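Local coordinates for protein cyanuric acid amidohydrolase (Azorhizobium caulinodans, PDB 4NQ3) that catalyses the hydrolytic opening of the s-triazine ring of cyanuric acid to carboxybiuret, which decarboxylates spontaneously to biuret, at residues S79-S87 and R311-G319; V282-S291 and Y331-D342. All coordinates share one frame; numbering follows the deposited sequence.

Contacts 1 and 2 converge on one barbituric acid molecule in the active site, and their centres lie about 12 Å apart. Each supplies a donor to the same ligand oxygen, O4. Helix 309-325, one side of contact 1, leads along the chain into strand 331-334 of contact 2 and lies over the small side chains of that sheet; Ala313 CB meets Pro288 CD at 3.5 Å. On the ligand side, Ser79 CB approaches Tyr331 OH at 3.5 Å. Contact 1 probably joins two of the three repeating units, whereas contact 2 probably lies within one. The magnesium ion of contact 2 is remote from the pocket, 12.3 Å from C5 of barbituric acid.

Contact 1 (S79-S87 and R311-G319); sequences SGGTEGGMS and RHARAFVAG. With BR8 (barbituric acid), chain C.
Glu83 and Ala315 bring the two backbones closest, their CA atoms 4.7 Å apart, where the loop leaving strand 75-80 runs over helix 309-325. A buried salt-bridge network of Glu83, Arg311 and Arg314 joins what are predicted to be the first and third repeating units beside the active site. Arg314 grips the carboxylate side-on: NE donates to Glu83 OE1 at 2.8 Å and NH2 to Glu83 OE2 at 2.9 Å, with both oxygens close to the guanidinium plane. Arg311 NH1 reaches OE2 from the opposite face of the carboxylate, so this oxygen serves two arginines. The bend of the glutamate chain at chi2 (80°) carries the carboxylate to these donors. With its NE edge so occupied, Arg314 turns NH1 to barbituric acid, donating to O4 at 2.8 Å. Were Glu83 replaced by an alanine, two buried arginines would probably lose their shared counter-charge, and the guanidinium of Arg314 would be freer to turn. Gly80 pairs with the same ligand through both backbone groups, its N donating to O2 and its O accepting from N3. Gly81 has a backbone conformation that would press a CB against the preceding carbonyl and bring it up against Arg314, while the positive phi of Gly84 fits the type II' turn from Glu83 to Met86. At the end of that turn, Met86, a selenomethionine, lays its terminal CE against Ala318 CB, 3.5 Å away.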
loop_
_atom_site.group_PDB
_atom_site.type_symbol
_atom_site.label_atom_id
_atom_site.label_comp_id
_atom_site.label_asym_id
_atom_site.label_seq_id
_atom_site.Cartn_x
_atom_site.Cartn_y
_atom_site.Cartn_z
ATOM N N SER A 79 3.336 -4.705 -19.521
ATOM C CA SER A 79 2.312 -4.872 -18.501
ATOM C C SER A 79 2.947 -4.956 -17.140
ATOM O O SER A 79 3.742 -5.864 -16.890
ATOM C CB SER A 79 1.484 -6.119 -18.744
ATOM O OG SER A 79 0.437 -6.172 -17.801
ATOM N N GLY A 80 2.632 -3.979 -16.287
ATOM C CA GLY A 80 3.187 -3.900 -14.946
ATOM C C GLY A 80 2.466 -4.825 -13.990
ATOM O O GLY A 80 1.413 -5.393 -14.311
ATOM N N GLY A 81 3.035 -4.987 -12.805
ATOM C CA GLY A 81 2.399 -5.784 -11.769
ATOM C C GLY A 81 2.908 -7.214 -11.746
ATOM O O GLY A 81 2.410 -8.058 -12.502
ATOM N N THR A 82 3.899 -7.491 -10.895
ATOM C CA THR A 82 4.416 -8.845 -10.768
ATOM C C THR A 82 4.324 -9.282 -9.305
ATOM O O THR A 82 5.335 -9.467 -8.626
ATOM C CB THR A 82 5.873 -8.951 -11.268
ATOM O OG1 THR A 82 6.746 -8.248 -10.379
ATOM C CG2 THR A 82 6.014 -8.355 -12.664
ATOM N N GLU A 83 3.096 -9.498 -8.846
ATOM C CA GLU A 83 2.836 -9.796 -7.445
ATOM C C GLU A 83 3.085 -11.262 -7.174
ATOM O O GLU A 83 3.331 -12.041 -8.099
ATOM C CB GLU A 83 1.400 -9.419 -7.071
ATOM C CG GLU A 83 1.117 -7.905 -7.129
ATOM C CD GLU A 83 0.866 -7.378 -8.559
ATOM O OE1 GLU A 83 0.863 -8.189 -9.519
ATOM O OE2 GLU A 83 0.647 -6.152 -8.723
ATOM N N GLY A 84 3.017 -11.648 -5.906
ATOM C CA GLY A 84 3.282 -13.026 -5.571
ATOM C C GLY A 84 4.675 -13.385 -6.041
ATOM O O GLY A 84 5.618 -12.612 -5.869
ATOM N N GLY A 85 4.821 -14.563 -6.627
ATOM C CA GLY A 85 6.138 -15.002 -7.039
ATOM C C GLY A 85 6.395 -14.731 -8.503
ATOM O O GLY A 85 7.437 -15.105 -9.026
HETATM N N MSE A 86 5.443 -14.085 -9.167
HETATM C CA MSE A 86 5.526 -13.875 -10.610
HETATM C C MSE A 86 6.832 -13.189 -10.967
HETATM O O MSE A 86 7.215 -12.228 -10.313
HETATM C CB MSE A 86 4.343 -13.056 -11.108
HETATM C CG MSE A 86 4.244 -13.020 -12.608
HETATM SE SE MSE A 86 2.613 -12.134 -13.119
HETATM C CE MSE A 86 1.863 -11.880 -11.318
ATOM N N SER A 87 7.508 -13.694 -11.998
ATOM C CA SER A 87 8.881 -13.300 -12.324
ATOM C C SER A 87 8.996 -12.336 -13.521
ATOM O O SER A 87 8.609 -12.664 -14.643
ATOM C CB SER A 87 9.692 -14.566 -12.590
ATOM O OG SER A 87 11.007 -14.276 -12.992
ATOM N N ARG A 311 -4.247 -5.984 -8.515
ATOM C CA ARG A 311 -3.047 -6.404 -7.812
ATOM C C ARG A 311 -3.278 -7.764 -7.121
ATOM O O ARG A 311 -2.441 -8.681 -7.243
ATOM C CB ARG A 311 -2.645 -5.332 -6.804
ATOM C CG ARG A 311 -1.174 -5.070 -6.700
ATOM C CD ARG A 311 -0.878 -3.611 -6.942
ATOM N NE ARG A 311 0.296 -3.143 -6.188
ATOM C CZ ARG A 311 1.496 -3.726 -6.189
ATOM N NH1 ARG A 311 1.719 -4.838 -6.882
ATOM N NH2 ARG A 311 2.484 -3.198 -5.475
ATOM N N HIS A 312 -4.427 -7.904 -6.441
ATOM C CA HIS A 312 -4.838 -9.188 -5.860
ATOM C C HIS A 312 -4.988 -10.243 -6.951
ATOM O O HIS A 312 -4.294 -11.253 -6.941
ATOM C CB HIS A 312 -6.173 -9.071 -5.104
ATOM C CG HIS A 312 -6.069 -8.411 -3.761
ATOM N ND1 HIS A 312 -5.556 -9.050 -2.650
ATOM C CD2 HIS A 312 -6.438 -7.175 -3.347
ATOM C CE1 HIS A 312 -5.588 -8.227 -1.618
ATOM N NE2 HIS A 312 -6.121 -7.084 -2.012
ATOM N N ALA A 313 -5.864 -9.967 -7.919
ATOM C CA ALA A 313 -6.209 -10.929 -8.968
ATOM C C ALA A 313 -4.966 -11.512 -9.614
ATOM O O ALA A 313 -4.873 -12.736 -9.808
ATOM C CB ALA A 313 -7.098 -10.282 -10.024
ATOM N N ARG A 314 -4.005 -10.642 -9.927
ATOM C CA ARG A 314 -2.770 -11.083 -10.561
ATOM C C ARG A 314 -2.011 -12.069 -9.680
ATOM O O ARG A 314 -1.726 -13.187 -10.111
ATOM C CB ARG A 314 -1.865 -9.900 -10.903
ATOM C CG ARG A 314 -2.143 -9.205 -12.229
ATOM C CD ARG A 314 -0.982 -8.255 -12.582
ATOM N NE ARG A 314 -0.812 -7.224 -11.570
ATOM C CZ ARG A 314 -1.370 -6.024 -11.642
ATOM N NH1 ARG A 314 -2.099 -5.700 -12.713
ATOM N NH2 ARG A 314 -1.184 -5.146 -10.663
ATOM N N ALA A 315 -1.677 -11.654 -8.459
ATOM C CA ALA A 315 -0.986 -12.544 -7.518
ATOM C C ALA A 315 -1.704 -13.892 -7.403
ATOM O O ALA A 315 -1.073 -14.944 -7.439
ATOM C CB ALA A 315 -0.862 -11.892 -6.146
ATOM N N PHE A 316 -3.025 -13.856 -7.281
ATOM C CA PHE A 316 -3.795 -15.068 -7.058
ATOM C C PHE A 316 -3.777 -15.985 -8.266
ATOM O O PHE A 316 -3.400 -17.154 -8.159
ATOM C CB PHE A 316 -5.233 -14.725 -6.706
ATOM C CG PHE A 316 -5.984 -15.858 -6.099
ATOM C CD1 PHE A 316 -5.617 -16.361 -4.844
ATOM C CD2 PHE A 316 -7.076 -16.425 -6.768
ATOM C CE1 PHE A 316 -6.321 -17.415 -4.268
ATOM C CE2 PHE A 316 -7.801 -17.493 -6.194
ATOM C CZ PHE A 316 -7.421 -17.984 -4.947
ATOM N N VAL A 317 -4.150 -15.459 -9.425
ATOM C CA VAL A 317 -4.154 -16.294 -10.617
ATOM C C VAL A 317 -2.731 -16.727 -11.015
ATOM O O VAL A 317 -2.551 -17.827 -11.533
ATOM C CB VAL A 317 -4.814 -15.570 -11.812
ATOM C CG1 VAL A 317 -4.610 -16.360 -13.115
ATOM C CG2 VAL A 317 -6.287 -15.305 -11.527
ATOM N N ALA A 318 -1.720 -15.890 -10.773
ATOM C CA ALA A 318 -0.351 -16.278 -11.122
ATOM C C ALA A 318 0.028 -17.539 -10.348
ATOM O O ALA A 318 0.622 -18.474 -10.895
ATOM C CB ALA A 318 0.641 -15.148 -10.850
ATOM N N GLY A 319 -0.361 -17.569 -9.079
ATOM C CA GLY A 319 -0.115 -18.724 -8.246
ATOM C C GLY A 319 -0.813 -19.965 -8.777
ATOM O O GLY A 319 -0.191 -21.019 -8.885
HETATM N N1 BR8 C . -1.854 -2.497 -16.850
HETATM C C2 BR8 C . -0.728 -3.040 -16.335
HETATM O O2 BR8 C . 0.276 -2.354 -16.303
HETATM N N3 BR8 C . -0.730 -4.319 -15.855
HETATM C C4 BR8 C . -1.899 -5.122 -15.873
HETATM O O4 BR8 C . -1.864 -6.264 -15.426
HETATM C C5 BR8 C . -3.226 -4.642 -16.466
HETATM C C6 BR8 C . -3.049 -3.206 -16.938
HETATM O O8 BR8 C . -3.996 -2.624 -17.418
#

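Contact 2 (V282-S291 and Y331-D342); sequences VLAKAEPSRS and YVSGGGEHQGPD. With MG (magnesium ion), chain K; BR8 (barbituric acid), chain C.
Lys285 NZ lies 2.9 Å from Ser333 OG and above the carbonyl planes of Gly334 and Gly335; with Cys225 O, four acceptors surround NZ, and its hydrogens must be shared among them. Bends at chi2 and chi3 curl the long lysine chain across to these acceptors. Lys285 and Ser333 are consistent with one of the three potential Ser-Lys dyads of this enzyme. Next to them, Gly334 N donates to O4 of barbituric acid at 2.8 Å, nearly straight (167°).

What positions this shell is a beta-alpha-beta unit: strands 282-286 and 331-334 are parallel neighbours, 23° apart in direction, linked through helix 309-325. Their register puts Lys285 and Ser333 on one face with Leu283 and Tyr331, while the small Ala284 and Ala286, with Val332, occupy the other; both alanines let the helix lie close.

Past the strand ends, Glu287 reaches out fully extended to bind magnesium through OE1 at 2.6 Å. Gln339 O (2.4 Å) and Pro341 O (2.5 Å) bind the ion as well; Gly344 O binds it too, and Gly336 O faces it. Gly336 suits its place, since a CB there would crowd the metal. Arg290 NH1 bridges Glu287 OE2 at 2.7 Å and Asp342 OD1 at 2.9 Å. The backbone N of Arg290 donates to Asp342 OD2 on its syn lone pair (3.0 Å). Glu337 OE1, in the second shell, forms a salt bridge with NE of the substrate-binding Arg188 and helps position it. With a cation at each oxygen, Glu287 is probably held ionised, its charge shared between metal and arginine.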
loop_
_atom_site.group_PDB
_atom_site.type_symbol
_atom_site.label_atom_id
_atom_site.label_comp_id
_atom_site.label_asym_id
_atom_site.label_seq_id
_atom_site.Cartn_x
_atom_site.Cartn_y
_atom_site.Cartn_z
ATOM N N VAL A 282 3.026 -18.910 -21.056
ATOM C CA VAL A 282 1.631 -18.702 -20.661
ATOM C C VAL A 282 1.253 -17.231 -20.663
ATOM O O VAL A 282 1.965 -16.413 -20.093
ATOM C CB VAL A 282 1.347 -19.279 -19.258
ATOM C CG1 VAL A 282 -0.139 -19.244 -18.972
ATOM C CG2 VAL A 282 1.885 -20.706 -19.150
ATOM N N LEU A 283 0.147 -16.889 -21.316
ATOM C CA LEU A 283 -0.395 -15.523 -21.256
ATOM C C LEU A 283 -1.817 -15.601 -20.709
ATOM O O LEU A 283 -2.656 -16.303 -21.277
ATOM C CB LEU A 283 -0.403 -14.878 -22.637
ATOM C CG LEU A 283 0.834 -15.183 -23.474
ATOM C CD1 LEU A 283 0.591 -14.830 -24.919
ATOM C CD2 LEU A 283 1.998 -14.407 -22.954
ATOM N N ALA A 284 -2.112 -14.910 -19.617
ATOM C CA ALA A 284 -3.435 -15.057 -19.027
ATOM C C ALA A 284 -3.984 -13.747 -18.492
ATOM O O ALA A 284 -3.218 -12.884 -18.079
ATOM C CB ALA A 284 -3.394 -16.081 -17.942
ATOM N N LYS A 285 -5.309 -13.597 -18.517
ATOM C CA LYS A 285 -5.964 -12.466 -17.865
ATOM C C LYS A 285 -6.561 -12.897 -16.528
ATOM O O LYS A 285 -7.226 -13.919 -16.446
ATOM C CB LYS A 285 -7.057 -11.897 -18.747
ATOM C CG LYS A 285 -6.532 -11.249 -19.986
ATOM C CD LYS A 285 -5.825 -9.961 -19.640
ATOM C CE LYS A 285 -6.706 -9.077 -18.775
ATOM N NZ LYS A 285 -5.954 -7.836 -18.447
ATOM N N ALA A 286 -6.309 -12.131 -15.477
ATOM C CA ALA A 286 -6.901 -12.409 -14.179
ATOM C C ALA A 286 -7.809 -11.262 -13.796
ATOM O O ALA A 286 -7.453 -10.103 -13.988
ATOM C CB ALA A 286 -5.846 -12.612 -13.135
ATOM N N GLU A 287 -8.973 -11.578 -13.244
ATOM C CA GLU A 287 -9.936 -10.548 -12.899
ATOM C C GLU A 287 -10.630 -10.845 -11.590
ATOM O O GLU A 287 -11.101 -11.958 -11.379
ATOM C CB GLU A 287 -10.971 -10.413 -14.008
ATOM C CG GLU A 287 -11.970 -9.307 -13.765
ATOM C CD GLU A 287 -13.051 -9.247 -14.828
ATOM O OE1 GLU A 287 -13.436 -10.306 -15.387
ATOM O OE2 GLU A 287 -13.507 -8.122 -15.113
ATOM N N PRO A 288 -10.706 -9.849 -10.699
ATOM C CA PRO A 288 -11.543 -10.072 -9.519
ATOM C C PRO A 288 -13.008 -10.089 -9.937
ATOM O O PRO A 288 -13.445 -9.225 -10.695
ATOM C CB PRO A 288 -11.215 -8.875 -8.617
ATOM C CG PRO A 288 -10.760 -7.819 -9.551
ATOM C CD PRO A 288 -10.059 -8.527 -10.684
ATOM N N SER A 289 -13.756 -11.074 -9.472
ATOM C CA SER A 289 -15.139 -11.206 -9.897
ATOM C C SER A 289 -16.020 -10.159 -9.228
ATOM O O SER A 289 -15.916 -9.932 -8.023
ATOM C CB SER A 289 -15.663 -12.607 -9.587
ATOM O OG SER A 289 -15.630 -12.856 -8.196
ATOM N N ARG A 290 -16.897 -9.532 -10.006
ATOM C CA ARG A 290 -17.697 -8.421 -9.503
ATOM C C ARG A 290 -18.849 -8.856 -8.618
ATOM O O ARG A 290 -19.486 -8.017 -7.976
ATOM C CB ARG A 290 -18.237 -7.607 -10.666
ATOM C CG ARG A 290 -17.155 -6.822 -11.326
ATOM C CD ARG A 290 -17.623 -6.051 -12.528
ATOM N NE ARG A 290 -16.465 -5.380 -13.085
ATOM C CZ ARG A 290 -15.664 -5.936 -13.986
ATOM N NH1 ARG A 290 -15.939 -7.160 -14.437
ATOM N NH2 ARG A 290 -14.602 -5.268 -14.438
ATOM N N SER A 291 -19.108 -10.164 -8.584
ATOM C CA SER A 291 -20.103 -10.744 -7.676
ATOM C C SER A 291 -19.568 -10.693 -6.264
ATOM O O SER A 291 -20.305 -10.861 -5.302
ATOM C CB SER A 291 -20.420 -12.189 -8.042
ATOM O OG SER A 291 -19.265 -13.011 -7.945
ATOM N N TYR A 331 3.168 -14.626 -18.021
ATOM C CA TYR A 331 2.598 -13.306 -18.279
ATOM C C TYR A 331 1.148 -13.291 -17.804
ATOM O O TYR A 331 0.279 -13.875 -18.426
ATOM C CB TYR A 331 2.719 -12.948 -19.779
ATOM C CG TYR A 331 2.055 -11.633 -20.173
ATOM C CD1 TYR A 331 0.679 -11.549 -20.309
ATOM C CD2 TYR A 331 2.798 -10.483 -20.420
ATOM C CE1 TYR A 331 0.054 -10.374 -20.659
ATOM C CE2 TYR A 331 2.172 -9.288 -20.779
ATOM C CZ TYR A 331 0.790 -9.248 -20.892
ATOM O OH TYR A 331 0.105 -8.094 -21.238
ATOM N N VAL A 332 0.906 -12.674 -16.659
ATOM C CA VAL A 332 -0.442 -12.531 -16.112
ATOM C C VAL A 332 -0.809 -11.070 -15.963
ATOM O O VAL A 332 -0.088 -10.304 -15.354
ATOM C CB VAL A 332 -0.569 -13.186 -14.744
ATOM C CG1 VAL A 332 -1.982 -13.022 -14.214
ATOM C CG2 VAL A 332 -0.179 -14.641 -14.835
ATOM N N SER A 333 -1.973 -10.713 -16.464
ATOM C CA SER A 333 -2.393 -9.328 -16.594
ATOM C C SER A 333 -3.761 -9.145 -15.915
ATOM O O SER A 333 -4.638 -9.989 -16.068
ATOM C CB SER A 333 -2.452 -8.960 -18.073
ATOM O OG SER A 333 -3.099 -7.726 -18.251
ATOM N N GLY A 334 -3.941 -8.073 -15.150
ATOM C CA GLY A 334 -5.143 -7.924 -14.333
ATOM C C GLY A 334 -6.241 -7.120 -15.000
ATOM O O GLY A 334 -5.965 -6.297 -15.855
ATOM N N GLY A 335 -7.487 -7.357 -14.609
ATOM C CA GLY A 335 -8.619 -6.599 -15.115
ATOM C C GLY A 335 -9.148 -7.176 -16.414
ATOM O O GLY A 335 -8.586 -6.950 -17.488
ATOM N N GLY A 336 -10.249 -7.910 -16.330
ATOM C CA GLY A 336 -10.713 -8.627 -17.492
ATOM C C GLY A 336 -12.042 -8.147 -17.995
ATOM O O GLY A 336 -12.917 -8.972 -18.340
ATOM N N GLU A 337 -12.186 -6.820 -18.064
ATOM C CA GLU A 337 -13.408 -6.201 -18.587
ATOM C C GLU A 337 -13.694 -6.693 -20.008
ATOM O O GLU A 337 -12.922 -6.431 -20.931
ATOM C CB GLU A 337 -13.286 -4.687 -18.577
ATOM C CG GLU A 337 -13.190 -4.063 -17.191
ATOM C CD GLU A 337 -11.765 -4.029 -16.643
ATOM O OE1 GLU A 337 -10.848 -4.538 -17.329
ATOM O OE2 GLU A 337 -11.569 -3.483 -15.525
ATOM N N HIS A 338 -14.787 -7.426 -20.182
ATOM C CA HIS A 338 -15.145 -7.988 -21.490
ATOM C C HIS A 338 -14.095 -8.931 -22.037
ATOM O O HIS A 338 -14.075 -9.217 -23.239
ATOM C CB HIS A 338 -15.401 -6.875 -22.500
ATOM C CG HIS A 338 -16.449 -5.908 -22.059
ATOM N ND1 HIS A 338 -17.788 -6.227 -22.031
ATOM C CD2 HIS A 338 -16.352 -4.646 -21.583
ATOM C CE1 HIS A 338 -18.473 -5.195 -21.576
ATOM N NE2 HIS A 338 -17.626 -4.219 -21.305
ATOM N N GLN A 339 -13.222 -9.415 -21.157
ATOM C CA GLN A 339 -12.223 -10.404 -21.543
ATOM C C GLN A 339 -12.531 -11.710 -20.839
ATOM O O GLN A 339 -12.120 -11.937 -19.710
ATOM C CB GLN A 339 -10.832 -9.895 -21.211
ATOM C CG GLN A 339 -10.620 -8.519 -21.809
ATOM C CD GLN A 339 -9.513 -7.741 -21.127
ATOM O OE1 GLN A 339 -8.348 -8.144 -21.128
ATOM N NE2 GLN A 339 -9.878 -6.624 -20.521
ATOM N N GLY A 340 -13.309 -12.559 -21.487
ATOM C CA GLY A 340 -13.833 -13.717 -20.789
ATOM C C GLY A 340 -15.002 -13.246 -19.954
ATOM O O GLY A 340 -15.290 -12.053 -19.909
ATOM N N PRO A 341 -15.686 -14.181 -19.297
ATOM C CA PRO A 341 -16.820 -13.944 -18.394
ATOM C C PRO A 341 -16.449 -13.112 -17.176
ATOM O O PRO A 341 -15.264 -12.967 -16.882
ATOM C CB PRO A 341 -17.196 -15.342 -17.957
ATOM C CG PRO A 341 -15.926 -16.134 -18.092
ATOM C CD PRO A 341 -15.305 -15.600 -19.345
ATOM N N ASP A 342 -17.432 -12.576 -16.459
ATOM C CA ASP A 342 -17.089 -11.841 -15.242
ATOM C C ASP A 342 -16.379 -12.754 -14.237
ATOM O O ASP A 342 -16.936 -13.771 -13.789
ATOM C CB ASP A 342 -18.320 -11.220 -14.579
ATOM C CG ASP A 342 -17.981 -10.541 -13.246
ATOM O OD1 ASP A 342 -17.420 -9.417 -13.266
ATOM O OD2 ASP A 342 -18.274 -11.142 -12.177
HETATM MG MG MG K . -13.370 -11.528 -17.720
HETATM N N1 BR8 C . -1.854 -2.497 -16.850
HETATM C C2 BR8 C . -0.728 -3.040 -16.335
HETATM O O2 BR8 C . 0.276 -2.354 -16.303
HETATM N N3 BR8 C . -0.730 -4.319 -15.855
HETATM C C4 BR8 C . -1.899 -5.122 -15.873
HETATM O O4 BR8 C . -1.864 -6.264 -15.426
HETATM C C5 BR8 C . -3.226 -4.642 -16.466
HETATM C C6 BR8 C . -3.049 -3.206 -16.938
HETATM O O8 BR8 C . -3.996 -2.624 -17.418
HETATM O O HOH W 1 -11.315 -5.660 -14.072
#